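Local coordinates for major capsid protein P2 (Pseudoalteromonas phage pm2, PDB 2VVF), which forms the icosahedral protein shell of a membrane-containing marine bacteriophage, as a homotrimer of double jelly-roll subunits, at residues L23-T28 with L106-L111; D183-Q188 with L244-T249; K193-L198 with Y219-M224. All coordinates share one frame; numbering follows the deposited sequence.

Interaction 1 of 3, residues L23-T28 with L106-L111; sequences LPIGQT and LGTVGL
The hydroxyl of Thr-108 meets the backbone of the 23-28 loop at two points. Gly-26 N donates to Thr-108 OG1 over 2.8 Å with an N-H...O angle of 155°, and OG1 in turn donates to Gln-27 O at 2.6 Å. That second bond reaches a lone pair in the plane of the Gln-27 carbonyl. OG1 stands between the backbone N and the carbonyl carbon of its own residue (chi1 68°), which sets it between Gly-26 N and Gln-27 O. Gln-27 O also accepts a weak bond from Thr-108 N at 3.2 Å, so one carbonyl serves both the main chain and the side chain of the same threonine.

Within 106-111, Leu-111 N closes the type II turn on Thr-108 O. Ile-25 lies against this turn: its CG2 is 3.4 Å from Thr-108 O, and the Ile-25 and Leu-111 side chains cross at about a right angle, Ile-25 CG1 4.0 Å from Leu-111 CB. Farther along, Thr-28 pairs with Gly-107 in a non-hydrogen-bonded antiparallel bridge. Thr-28 OG1 packs 3.6 Å from Gly-107 CA while bonding to Val-137 O and Thr-139 OG1.

The contact ties the loop between strands 18-23 and 28-37 to the chain beside the calcium-binding Ala-105, within the N-terminal jelly roll. Because Thr-108 OG1 both accepts and donates, a single hydroxyl holds the 25-26 and 27-28 peptide units, one on either side of the Gly-26 to Gln-27 link.

Interaction 2 of 3, residues D183-Q188 with L244-T249; sequences DAVEFQ and LKIDST
Glu-186 sends CG anti to its backbone N (chi1 174°), whereas Lys-245, directly across the strands, has CG anti to the carbonyl carbon and a bend at chi4; the two chains therefore run side by side, and NZ swings toward Gln-188. Lys-245 NZ donates to Gln-188 OE1 at 3.0 Å, approaching from above the amide plane. Its ion pair with Glu-186 OE2 is long, 3.8 Å.

On the other face of the sheet Val-185 lies alongside Ile-246, CG2 to CG1 4.1 Å, and Leu-244 CD1 comes to the edge of the Phe-187 ring. Val-185 and Leu-244 also reach Ile-221 of the facing sheet.

The backbones form a regular antiparallel ladder, with Lys-245 N to Glu-186 O at 2.8 Å and Asp-247 N to Ala-184 O at 2.8 Å. It is interrupted at one end by a classic beta bulge: Asp-183 N and, weakly, Ala-184 N both donate to Asp-247 O, the former at 2.8 Å. The Asp-247 carboxylate turns to Thr-158 of strand 157-161.

These two central strands of a four-stranded jelly-roll sheet thus separate their chemistry by face: hydrocarbon packs into the sandwich, while the lysine amine is bonded to the Gln-188 amide and probably only weakly balanced by the Glu-186 carboxylate.

Interaction 3 of 3, residues K193-L198 with Y219-M224; sequences KWRDLL and YTIDFM
The Arg-195 guanidinium has Phe-223 and Ile-221 over one face and Asp-222 O at its edge, close to its plane. This is the interior of the C-terminal jelly roll, where strand 192-199 of one sheet looks across the sandwich at strand 218-222 of the other; the nearest CA atoms, those of Arg-195 and Ile-221, are 8.7 Å apart, so side chains must reach across. Arg-195 NH2 donates to Asp-222 O over 2.7 Å with an N-H...O angle of 160°, lying above the plane of that carbonyl. The Arg-195 and Ile-221 side chains pass each other in opposite directions, NH1 3.9 Å from CG2, and Phe-223 CD1 sits 3.9 Å from NH2.

A bend at chi2 (-85°) turns the arginine chain so that its guanidinium reaches Asp-222 O. Phe-4 of a second subunit makes a cation-pi contact with Arg-195, so the same side chain joins the sandwich interior to the trimer interface.

At the other end of the contact the Tyr-219 ring meets Leu-198 O at its edge. The hydroxyl is the donor to this carbonyl, and it also packs 3.5 Å from Leu-198 CB. The ring is set by CG lying anti to the backbone N (chi1 -168°), which aims the phenol across to the opposite strand.

Asp-222 contributes its carbonyl to the arginine but turns its carboxylate elsewhere, OD2 to a salt bridge with Arg-71. Its OD1 closes an Asx turn by accepting from Met-224 N at 3.0 Å.

Both cross-sheet bonds end on main-chain oxygens: Tyr-219 OH reaches Leu-198 O at 2.7 Å from above the carbonyl plane.

How the interactions relate
Interactions 2 and 3 belong to one C-terminal jelly roll, their centres about 9 Å apart, and adjoin through strands 182-189 and 192-199: Phe-187 N lies 3.0 Å from Arg-195 O. Interaction 2 builds a sheet by backbone pairing; interaction 3 spans the gap to the facing sheet with side-chain donors that reach main-chain carbonyls and is wholly buried, next to a second subunit. Interaction 1 stands on the opposite side of the chain's centre, about 40 Å from interaction 2 between centres, in the N-terminal jelly roll. It is partly exposed, with little regular strand, and relies on a hydroxyl where interaction 2 has a ladder and interaction 3 a guanidinium and a phenol.

Interaction 1 of 3, residues L23-T28 with L106-L111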
loop_
_atom_site.group_PDB
_atom_site.type_symbol
_atom_site.label_atom_id
_atom_site.label_comp_id
_atom_site.label_asym_id
_atom_site.label_seq_id
_atom_site.Cartn_x
_atom_site.Cartn_y
_atom_site.Cartn_z
ATOM N N LEU A 23 -4.800 15.289 -28.233
ATOM C CA LEU A 23 -5.879 14.846 -27.362
ATOM C C LEU A 23 -7.129 15.706 -27.500
ATOM O O LEU A 23 -7.059 16.937 -27.477
ATOM C CB LEU A 23 -5.408 14.815 -25.907
ATOM C CG LEU A 23 -4.100 14.058 -25.661
ATOM C CD1 LEU A 23 -3.513 14.422 -24.308
ATOM C CD2 LEU A 23 -4.324 12.556 -25.768
ATOM N N PRO A 24 -8.271 15.042 -27.643
ATOM C CA PRO A 24 -9.551 15.724 -27.771
ATOM C C PRO A 24 -9.908 16.447 -26.477
ATOM O O PRO A 24 -9.817 15.878 -25.389
ATOM C CB PRO A 24 -10.521 14.573 -28.023
ATOM C CG PRO A 24 -9.709 13.577 -28.778
ATOM C CD PRO A 24 -8.278 13.729 -28.310
ATOM N N ILE A 25 -10.305 17.708 -26.606
ATOM C CA ILE A 25 -10.661 18.525 -25.452
ATOM C C ILE A 25 -12.082 18.251 -24.969
ATOM O O ILE A 25 -12.971 17.941 -25.765
ATOM C CB ILE A 25 -10.451 20.024 -25.743
ATOM C CG1 ILE A 25 -8.961 20.373 -25.706
ATOM C CG2 ILE A 25 -11.230 20.873 -24.748
ATOM C CD1 ILE A 25 -8.165 19.772 -26.840
ATOM N N GLY A 26 -12.293 18.370 -23.663
ATOM C CA GLY A 26 -13.614 18.154 -23.087
ATOM C C GLY A 26 -13.590 17.399 -21.763
ATOM O O GLY A 26 -14.281 17.775 -20.816
ATOM N N GLN A 27 -12.809 16.323 -21.702
ATOM C CA GLN A 27 -12.744 15.500 -20.496
ATOM C C GLN A 27 -11.420 15.594 -19.747
ATOM O O GLN A 27 -10.593 16.461 -20.024
ATOM C CB GLN A 27 -13.061 14.038 -20.826
ATOM C CG GLN A 27 -14.186 13.859 -21.836
ATOM C CD GLN A 27 -15.521 13.565 -21.176
ATOM O OE1 GLN A 27 -15.861 14.151 -20.148
ATOM N NE2 GLN A 27 -16.285 12.656 -21.767
ATOM N N THR A 28 -11.235 14.689 -18.790
ATOM C CA THR A 28 -10.026 14.644 -17.977
ATOM C C THR A 28 -9.219 13.385 -18.280
ATOM O O THR A 28 -9.763 12.283 -18.320
ATOM C CB THR A 28 -10.366 14.718 -16.479
ATOM O OG1 THR A 28 -10.902 16.011 -16.169
ATOM C CG2 THR A 28 -9.128 14.463 -15.634
ATOM N N LEU A 106 -5.057 15.362 -15.771
ATOM C CA LEU A 106 -4.989 16.365 -16.825
ATOM C C LEU A 106 -6.363 16.782 -17.338
ATOM O O LEU A 106 -6.865 16.226 -18.317
ATOM C CB LEU A 106 -4.127 15.865 -17.986
ATOM C CG LEU A 106 -4.032 16.782 -19.207
ATOM C CD1 LEU A 106 -3.589 18.177 -18.795
ATOM C CD2 LEU A 106 -3.083 16.196 -20.238
ATOM N N GLY A 107 -6.959 17.773 -16.683
ATOM C CA GLY A 107 -8.252 18.294 -17.107
ATOM C C GLY A 107 -8.012 19.109 -18.371
ATOM O O GLY A 107 -6.950 19.713 -18.527
ATOM N N THR A 108 -8.983 19.111 -19.280
ATOM C CA THR A 108 -8.837 19.836 -20.539
ATOM C C THR A 108 -9.876 20.937 -20.746
ATOM O O THR A 108 -9.822 21.670 -21.734
ATOM C CB THR A 108 -8.792 18.877 -21.741
ATOM O OG1 THR A 108 -10.070 18.252 -21.901
ATOM C CG2 THR A 108 -7.731 17.807 -21.530
ATOM N N VAL A 109 -10.815 21.056 -19.815
ATOM C CA VAL A 109 -11.862 22.067 -19.921
ATOM C C VAL A 109 -11.298 23.482 -20.031
ATOM O O VAL A 109 -10.499 23.909 -19.197
ATOM C CB VAL A 109 -12.880 21.953 -18.776
ATOM C CG1 VAL A 109 -13.712 23.221 -18.676
ATOM C CG2 VAL A 109 -13.770 20.736 -18.978
ATOM N N GLY A 110 -11.726 24.206 -21.063
ATOM C CA GLY A 110 -11.277 25.578 -21.287
ATOM C C GLY A 110 -10.048 25.629 -22.190
ATOM O O GLY A 110 -9.609 26.704 -22.601
ATOM N N LEU A 111 -9.500 24.458 -22.491
ATOM C CA LEU A 111 -8.314 24.346 -23.336
ATOM C C LEU A 111 -8.668 24.442 -24.817
ATOM O O LEU A 111 -9.783 24.114 -25.223
ATOM C CB LEU A 111 -7.600 23.013 -23.075
ATOM C CG LEU A 111 -6.664 22.969 -21.866
ATOM C CD1 LEU A 111 -5.971 21.850 -21.778
ATOM C CD2 LEU A 111 -5.583 23.753 -22.038
#

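Interaction 2 of 3, residues D183-Q188 with L244-T249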
loop_
_atom_site.group_PDB
_atom_site.type_symbol
_atom_site.label_atom_id
_atom_site.label_comp_id
_atom_site.label_asym_id
_atom_site.label_seq_id
_atom_site.Cartn_x
_atom_site.Cartn_y
_atom_site.Cartn_z
ATOM N N ASP A 183 28.738 12.265 -5.114
ATOM C CA ASP A 183 28.959 11.591 -3.837
ATOM C C ASP A 183 27.933 11.998 -2.784
ATOM O O ASP A 183 27.356 11.149 -2.100
ATOM C CB ASP A 183 30.365 11.899 -3.315
ATOM C CG ASP A 183 31.450 11.245 -4.143
ATOM O OD1 ASP A 183 31.271 10.076 -4.549
ATOM O OD2 ASP A 183 32.488 11.901 -4.382
ATOM N N ALA A 184 27.740 13.302 -2.633
ATOM C CA ALA A 184 26.807 13.825 -1.647
ATOM C C ALA A 184 26.216 15.140 -2.129
ATOM O O ALA A 184 26.793 15.815 -2.981
ATOM C CB ALA A 184 27.501 14.012 -0.308
ATOM N N VAL A 185 25.059 15.493 -1.582
ATOM C CA VAL A 185 24.381 16.723 -1.957
ATOM C C VAL A 185 23.778 17.388 -0.732
ATOM O O VAL A 185 23.434 16.726 0.244
ATOM C CB VAL A 185 23.307 16.473 -3.040
ATOM C CG1 VAL A 185 22.568 17.768 -3.374
ATOM C CG2 VAL A 185 23.936 15.866 -4.288
ATOM N N GLU A 186 23.658 18.708 -0.791
ATOM C CA GLU A 186 23.091 19.480 0.301
ATOM C C GLU A 186 22.090 20.466 -0.284
ATOM O O GLU A 186 22.357 21.099 -1.305
ATOM C CB GLU A 186 24.200 20.234 1.040
ATOM C CG GLU A 186 23.711 21.182 2.123
ATOM C CD GLU A 186 24.846 21.947 2.778
ATOM O OE1 GLU A 186 25.901 21.334 3.044
ATOM O OE2 GLU A 186 24.688 23.163 3.017
ATOM N N PHE A 187 20.926 20.575 0.345
ATOM C CA PHE A 187 19.904 21.494 -0.132
ATOM C C PHE A 187 19.553 22.519 0.937
ATOM O O PHE A 187 19.313 22.168 2.090
ATOM C CB PHE A 187 18.648 20.738 -0.569
ATOM C CG PHE A 187 17.536 21.633 -1.036
ATOM C CD1 PHE A 187 17.560 22.188 -2.307
ATOM C CD2 PHE A 187 16.473 21.935 -0.199
ATOM C CE1 PHE A 187 16.540 23.020 -2.736
ATOM C CE2 PHE A 187 15.451 22.766 -0.621
ATOM C CZ PHE A 187 15.483 23.309 -1.892
ATOM N N GLN A 188 19.529 23.789 0.553
ATOM C CA GLN A 188 19.203 24.845 1.499
ATOM C C GLN A 188 18.384 25.967 0.879
ATOM O O GLN A 188 18.459 26.223 -0.323
ATOM C CB GLN A 188 20.468 25.407 2.143
ATOM C CG GLN A 188 21.494 25.926 1.156
ATOM C CD GLN A 188 22.647 26.630 1.840
ATOM O OE1 GLN A 188 23.578 25.990 2.332
ATOM N NE2 GLN A 188 22.584 27.956 1.889
ATOM N N LEU A 244 21.812 24.507 -4.089
ATOM C CA LEU A 244 22.137 23.088 -4.122
ATOM C C LEU A 244 23.657 22.955 -4.130
ATOM O O LEU A 244 24.326 23.501 -5.006
ATOM C CB LEU A 244 21.560 22.457 -5.392
ATOM C CG LEU A 244 21.007 21.032 -5.338
ATOM C CD1 LEU A 244 19.876 20.923 -4.327
ATOM C CD2 LEU A 244 20.529 20.610 -6.719
ATOM N N LYS A 245 24.203 22.253 -3.142
ATOM C CA LYS A 245 25.647 22.049 -3.053
ATOM C C LYS A 245 25.981 20.604 -3.402
ATOM O O LYS A 245 25.720 19.689 -2.619
ATOM C CB LYS A 245 26.159 22.392 -1.655
ATOM C CG LYS A 245 26.110 23.876 -1.321
ATOM C CD LYS A 245 26.888 24.183 -0.050
ATOM C CE LYS A 245 27.082 25.680 0.134
ATOM N NZ LYS A 245 26.377 26.188 1.343
ATOM N N ILE A 246 26.536 20.402 -4.592
ATOM C CA ILE A 246 26.856 19.062 -5.067
ATOM C C ILE A 246 28.329 18.698 -4.950
ATOM O O ILE A 246 29.196 19.385 -5.491
ATOM C CB ILE A 246 26.348 18.839 -6.501
ATOM C CG1 ILE A 246 24.844 19.111 -6.581
ATOM C CG2 ILE A 246 26.675 17.430 -6.969
ATOM C CD1 ILE A 246 24.492 20.358 -7.359
ATOM N N ASP A 247 28.599 17.590 -4.265
ATOM C CA ASP A 247 29.959 17.092 -4.108
ATOM C C ASP A 247 30.170 15.964 -5.109
ATOM O O ASP A 247 29.704 14.843 -4.904
ATOM C CB ASP A 247 30.183 16.576 -2.684
ATOM C CG ASP A 247 30.616 17.673 -1.727
ATOM O OD1 ASP A 247 30.450 18.865 -2.066
ATOM O OD2 ASP A 247 31.113 17.343 -0.630
ATOM N N SER A 248 30.851 16.275 -6.206
ATOM C CA SER A 248 31.097 15.294 -7.257
ATOM C C SER A 248 32.529 14.768 -7.236
ATOM O O SER A 248 33.384 15.286 -6.520
ATOM C CB SER A 248 30.775 15.895 -8.628
ATOM O OG SER A 248 30.648 14.887 -9.618
ATOM N N THR A 249 32.776 13.733 -8.033
ATOM C CA THR A 249 34.098 13.127 -8.133
ATOM C C THR A 249 34.537 13.174 -9.589
ATOM O O THR A 249 35.658 12.793 -9.932
ATOM C CB THR A 249 34.091 11.678 -7.613
ATOM O OG1 THR A 249 33.156 10.900 -8.369
ATOM C CG2 THR A 249 33.696 11.642 -6.145
#

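Interaction 3 of 3, residues K193-L198 with Y219-M224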
loop_
_atom_site.group_PDB
_atom_site.type_symbol
_atom_site.label_atom_id
_atom_site.label_comp_id
_atom_site.label_asym_id
_atom_site.label_seq_id
_atom_site.Cartn_x
_atom_site.Cartn_y
_atom_site.Cartn_z
ATOM N N LYS A 193 19.488 24.804 6.123
ATOM C CA LYS A 193 19.852 23.524 5.529
ATOM C C LYS A 193 18.766 22.475 5.739
ATOM O O LYS A 193 18.765 21.754 6.738
ATOM C CB LYS A 193 21.179 23.028 6.112
ATOM C CG LYS A 193 22.109 22.400 5.094
ATOM C CD LYS A 193 23.428 21.992 5.731
ATOM C CE LYS A 193 24.070 23.160 6.462
ATOM N NZ LYS A 193 25.503 22.898 6.769
ATOM N N TRP A 194 17.847 22.386 4.785
ATOM C CA TRP A 194 16.754 21.425 4.863
ATOM C C TRP A 194 17.239 20.001 4.632
ATOM O O TRP A 194 16.658 19.039 5.139
ATOM C CB TRP A 194 15.649 21.802 3.881
ATOM C CG TRP A 194 14.887 23.003 4.331
ATOM C CD1 TRP A 194 15.052 24.289 3.903
ATOM C CD2 TRP A 194 13.917 23.052 5.382
ATOM N NE1 TRP A 194 14.210 25.129 4.592
ATOM C CE2 TRP A 194 13.500 24.393 5.505
ATOM C CE3 TRP A 194 13.337 22.087 6.211
ATOM C CZ2 TRP A 194 12.528 24.790 6.419
ATOM C CZ3 TRP A 194 12.374 22.485 7.119
ATOM C CH2 TRP A 194 11.982 23.824 7.219
ATOM N N ARG A 195 18.324 19.877 3.879
ATOM C CA ARG A 195 18.926 18.582 3.610
ATOM C C ARG A 195 20.429 18.711 3.821
ATOM O O ARG A 195 21.123 19.363 3.043
ATOM C CB ARG A 195 18.624 18.121 2.182
ATOM C CG ARG A 195 17.145 17.932 1.888
ATOM C CD ARG A 195 16.670 16.552 2.305
ATOM N NE ARG A 195 15.218 16.419 2.208
ATOM C CZ ARG A 195 14.601 15.558 1.406
ATOM N NH1 ARG A 195 15.307 14.750 0.629
ATOM N NH2 ARG A 195 13.276 15.504 1.380
ATOM N N ASP A 196 20.915 18.131 4.909
ATOM C CA ASP A 196 22.331 18.181 5.224
ATOM C C ASP A 196 23.113 17.547 4.083
ATOM O O ASP A 196 22.534 16.905 3.206
ATOM C CB ASP A 196 22.600 17.413 6.520
ATOM C CG ASP A 196 23.395 18.221 7.523
ATOM O OD1 ASP A 196 24.069 19.186 7.108
ATOM O OD2 ASP A 196 23.353 17.883 8.726
ATOM N N LEU A 197 24.429 17.722 4.096
ATOM C CA LEU A 197 25.273 17.110 3.081
ATOM C C LEU A 197 25.151 15.600 3.265
ATOM O O LEU A 197 25.941 14.985 3.981
ATOM C CB LEU A 197 26.728 17.555 3.254
ATOM C CG LEU A 197 27.697 17.183 2.129
ATOM C CD1 LEU A 197 27.195 17.699 0.792
ATOM C CD2 LEU A 197 29.089 17.714 2.424
ATOM N N LEU A 198 24.118 15.021 2.658
ATOM C CA LEU A 198 23.850 13.591 2.777
ATOM C C LEU A 198 24.605 12.769 1.744
ATOM O O LEU A 198 24.531 13.040 0.547
ATOM C CB LEU A 198 22.351 13.311 2.632
ATOM C CG LEU A 198 21.419 13.730 3.768
ATOM C CD1 LEU A 198 20.096 12.978 3.688
ATOM C CD2 LEU A 198 22.081 13.525 5.122
ATOM N N TYR A 219 20.876 11.285 -8.352
ATOM C CA TYR A 219 20.756 11.646 -6.946
ATOM C C TYR A 219 19.415 12.349 -6.809
ATOM O O TYR A 219 19.259 13.496 -7.229
ATOM C CB TYR A 219 21.885 12.580 -6.516
ATOM C CG TYR A 219 21.989 12.757 -5.018
ATOM C CD1 TYR A 219 22.942 12.060 -4.282
ATOM C CD2 TYR A 219 21.137 13.618 -4.339
ATOM C CE1 TYR A 219 23.042 12.217 -2.914
ATOM C CE2 TYR A 219 21.231 13.785 -2.971
ATOM C CZ TYR A 219 22.185 13.083 -2.263
ATOM O OH TYR A 219 22.281 13.245 -0.901
ATOM N N THR A 220 18.434 11.633 -6.270
ATOM C CA THR A 220 17.087 12.165 -6.128
ATOM C C THR A 220 16.820 12.812 -4.776
ATOM O O THR A 220 17.067 12.216 -3.725
ATOM C CB THR A 220 16.026 11.091 -6.444
ATOM O OG1 THR A 220 16.087 10.748 -7.835
ATOM C CG2 THR A 220 14.633 11.598 -6.105
ATOM N N ILE A 221 16.291 14.030 -4.818
ATOM C CA ILE A 221 15.916 14.756 -3.613
ATOM C C ILE A 221 14.395 14.821 -3.587
ATOM O O ILE A 221 13.793 15.760 -4.109
ATOM C CB ILE A 221 16.540 16.158 -3.571
ATOM C CG1 ILE A 221 18.050 16.063 -3.340
ATOM C CG2 ILE A 221 15.883 17.000 -2.484
ATOM C CD1 ILE A 221 18.766 17.391 -3.443
ATOM N N ASP A 222 13.784 13.785 -3.021
ATOM C CA ASP A 222 12.332 13.674 -2.944
ATOM C C ASP A 222 11.767 14.492 -1.787
ATOM O O ASP A 222 12.066 14.222 -0.623
ATOM C CB ASP A 222 11.939 12.205 -2.783
ATOM C CG ASP A 222 10.582 11.896 -3.373
ATOM O OD1 ASP A 222 9.692 12.771 -3.315
ATOM O OD2 ASP A 222 10.402 10.769 -3.879
ATOM N N PHE A 223 10.946 15.486 -2.113
ATOM C CA PHE A 223 10.336 16.342 -1.098
ATOM C C PHE A 223 8.933 15.862 -0.739
ATOM O O PHE A 223 8.237 16.495 0.054
ATOM C CB PHE A 223 10.275 17.794 -1.581
ATOM C CG PHE A 223 11.622 18.425 -1.792
ATOM C CD1 PHE A 223 12.470 18.656 -0.720
ATOM C CD2 PHE A 223 12.032 18.809 -3.057
ATOM C CE1 PHE A 223 13.711 19.243 -0.913
ATOM C CE2 PHE A 223 13.268 19.399 -3.256
ATOM C CZ PHE A 223 14.108 19.614 -2.182
ATOM N N MET A 224 8.519 14.747 -1.333
ATOM C CA MET A 224 7.194 14.188 -1.080
ATOM C C MET A 224 7.274 12.699 -0.769
ATOM O O MET A 224 6.438 11.915 -1.223
ATOM C CB MET A 224 6.279 14.413 -2.288
ATOM C CG MET A 224 5.887 15.863 -2.512
ATOM S SD MET A 224 4.432 16.026 -3.562
ATOM C CE MET A 224 4.830 14.867 -4.874
#